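Local coordinates for protein beta-lactamase Mb2281c (PDB 3I7J) that probably acts as a serine hydrolase of the beta-lactamase and penicillin-binding protein family, although its natural substrate is not established, at residues 115-118 against 119-123. Residues are numbered along the deposited sequence; the frame is centred on the assembly and turned at random.
Sequences SGIE and FGRYL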
ATOM      1  N   SER A 115      -8.973 -12.321 -16.532  1.00 14.41           N
ATOM      2  CA  SER A 115      -8.164 -13.480 -16.180  1.00 16.42           C
ATOM      3  C   SER A 115      -9.010 -14.734 -16.015  1.00 17.23           C
ATOM      4  O   SER A 115      -8.500 -15.850 -16.102  1.00 15.27           O
ATOM      5  CB  SER A 115      -7.420 -13.226 -14.867  1.00 18.43           C
ATOM      6  OG  SER A 115      -8.315 -13.272 -13.764  1.00 17.17           O
ATOM      7  N   GLY A 116     -10.297 -14.545 -15.755  1.00 18.69           N
ATOM      8  CA  GLY A 116     -11.181 -15.676 -15.557  1.00 12.11           C
ATOM      9  C   GLY A 116     -11.038 -16.274 -14.169  1.00 16.25           C
ATOM     10  O   GLY A 116     -11.559 -17.354 -13.900  1.00 22.39           O
ATOM     11  N   ILE A 117     -10.342 -15.572 -13.278  1.00 14.13           N
ATOM     12  CA  ILE A 117     -10.141 -16.058 -11.916  1.00 11.34           C
ATOM     13  C   ILE A 117     -10.732 -15.117 -10.867  1.00 11.95           C
ATOM     14  O   ILE A 117     -10.566 -13.901 -10.954  1.00 12.36           O
ATOM     15  CB  ILE A 117      -8.645 -16.230 -11.625  1.00 11.95           C
ATOM     16  CG1 ILE A 117      -8.024 -17.146 -12.685  1.00 16.30           C
ATOM     17  CG2 ILE A 117      -8.447 -16.797 -10.230  1.00  7.58           C
ATOM     18  CD1 ILE A 117      -6.523 -17.301 -12.561  1.00 17.92           C
ATOM     19  N   GLU A 118     -11.419 -15.678  -9.873  1.00 22.37           N
ATOM     20  CA  GLU A 118     -12.019 -14.856  -8.822  1.00 20.49           C
ATOM     21  C   GLU A 118     -10.890 -14.031  -8.205  1.00 19.87           C
ATOM     22  O   GLU A 118      -9.845 -14.574  -7.839  1.00 20.11           O
ATOM     23  CB  GLU A 118     -12.705 -15.746  -7.782  1.00 19.47           C
ATOM     24  CG  GLU A 118     -13.510 -14.968  -6.753  1.00 25.33           C
ATOM     25  CD  GLU A 118     -12.672 -14.551  -5.573  1.00 22.75           C
ATOM     26  OE1 GLU A 118     -12.951 -13.489  -4.974  1.00 27.65           O
ATOM     27  OE2 GLU A 118     -11.735 -15.305  -5.237  1.00 28.65           O
ATOM     28  N   PHE A 119     -11.097 -12.722  -8.087  1.00 16.10           N
ATOM     29  CA  PHE A 119     -10.032 -11.866  -7.586  1.00 21.33           C
ATOM     30  C   PHE A 119      -9.345 -12.279  -6.295  1.00 15.70           C
ATOM     31  O   PHE A 119      -8.124 -12.196  -6.202  1.00 18.84           O
ATOM     32  CB  PHE A 119     -10.477 -10.409  -7.452  1.00 18.75           C
ATOM     33  CG  PHE A 119      -9.321  -9.472  -7.254  1.00 16.28           C
ATOM     34  CD1 PHE A 119      -8.436  -9.222  -8.298  1.00 14.05           C
ATOM     35  CD2 PHE A 119      -9.048  -8.934  -6.006  1.00 20.35           C
ATOM     36  CE1 PHE A 119      -7.291  -8.457  -8.094  1.00 12.92           C
ATOM     37  CE2 PHE A 119      -7.906  -8.169  -5.790  1.00 16.81           C
ATOM     38  CZ  PHE A 119      -7.029  -7.935  -6.837  1.00 18.50           C
ATOM     39  N   GLY A 120     -10.112 -12.697  -5.294  1.00 15.96           N
ATOM     40  CA  GLY A 120      -9.491 -13.118  -4.054  1.00 17.26           C
ATOM     41  C   GLY A 120      -8.521 -14.255  -4.322  1.00 14.41           C
ATOM     42  O   GLY A 120      -7.412 -14.286  -3.790  1.00 12.49           O
ATOM     43  N   ARG A 121      -8.941 -15.194  -5.163  1.00 17.08           N
ATOM     44  CA  ARG A 121      -8.104 -16.331  -5.509  1.00 15.35           C
ATOM     45  C   ARG A 121      -6.952 -15.891  -6.395  1.00 10.98           C
ATOM     46  O   ARG A 121      -5.863 -16.449  -6.317  1.00 21.02           O
ATOM     47  CB  ARG A 121      -8.937 -17.401  -6.219  1.00 20.83           C
ATOM     48  CG  ARG A 121      -8.136 -18.567  -6.767  1.00 22.88           C
ATOM     49  CD  ARG A 121      -9.041 -19.508  -7.540  1.00 33.22           C
ATOM     50  NE  ARG A 121      -8.309 -20.610  -8.153  1.00 35.26           N
ATOM     51  CZ  ARG A 121      -8.882 -21.592  -8.843  1.00 35.59           C
ATOM     52  NH1 ARG A 121     -10.198 -21.603  -9.009  1.00 42.25           N
ATOM     53  NH2 ARG A 121      -8.143 -22.570  -9.356  1.00 37.73           N
ATOM     54  N   TYR A 122      -7.185 -14.888  -7.236  1.00 10.93           N
ATOM     55  CA  TYR A 122      -6.130 -14.399  -8.109  1.00 11.94           C
ATOM     56  C   TYR A 122      -5.022 -13.770  -7.267  1.00 15.09           C
ATOM     57  O   TYR A 122      -3.834 -13.958  -7.541  1.00 11.71           O
ATOM     58  CB  TYR A 122      -6.664 -13.356  -9.095  1.00 11.22           C
ATOM     59  CG  TYR A 122      -5.606 -12.905 -10.077  1.00 13.12           C
ATOM     60  CD1 TYR A 122      -5.377 -13.617 -11.256  1.00 13.85           C
ATOM     61  CD2 TYR A 122      -4.765 -11.825  -9.782  1.00  7.09           C
ATOM     62  CE1 TYR A 122      -4.338 -13.277 -12.110  1.00  6.88           C
ATOM     63  CE2 TYR A 122      -3.719 -11.476 -10.634  1.00  4.38           C
ATOM     64  CZ  TYR A 122      -3.512 -12.210 -11.792  1.00 11.10           C
ATOM     65  OH  TYR A 122      -2.467 -11.901 -12.622  1.00 13.96           O
ATOM     66  N   LEU A 123      -5.416 -13.010  -6.247  1.00 20.07           N
ATOM     67  CA  LEU A 123      -4.450 -12.364  -5.356  1.00 22.89           C
ATOM     68  C   LEU A 123      -3.540 -13.405  -4.712  1.00 19.79           C
ATOM     69  O   LEU A 123      -2.319 -13.245  -4.673  1.00 18.14           O
ATOM     70  CB  LEU A 123      -5.183 -11.582  -4.254  1.00 17.60           C
ATOM     71  CG  LEU A 123      -4.328 -11.121  -3.062  1.00 17.24           C
ATOM     72  CD1 LEU A 123      -3.173 -10.250  -3.546  1.00 18.70           C
ATOM     73  CD2 LEU A 123      -5.201 -10.350  -2.087  1.00 16.74           C
TER
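The carboxylate of Glu118, at the N-cap of helix 119-131, curls over the backbone N-H groups of Gly120 and Arg121. CG leaves anti to the backbone N (chi1 -172°), and a bend at chi2 (-88°) then swings the acid group across the helix start. There its two oxygens divide the work: OE1 accepts from Gly120 N at 3.0 Å and OE2 from Arg121 N at 2.8 Å, both donors lying well above the carboxylate plane. The positive end of the helix dipole would be expected to stabilise this negative charge. From the main chain, Glu118 O takes Tyr122 N at 2.7 Å and closes the first helical turn.

Ile117 CG2 lies 4.0 Å from Tyr122 CB and 3.9 Å from CD of Arg121, whose extended chain crosses the isoleucine at about a right angle before ending in a salt bridge with Glu125. CD1 of Ile117 reaches the edge of the Tyr122 ring, 4.1 Å from CD1 of the tyrosine, while the phenol hydroxyl bonds to Glu56. Ser115 OG, 3.9 Å from Tyr122 CD1, accepts from Ile117 N at 3.1 Å, an ST turn, and is also hydrogen-bonded to Val111 O. This short connection joins helices 101-115 and 119-131, with Glu118 as side-chain N-cap of the second.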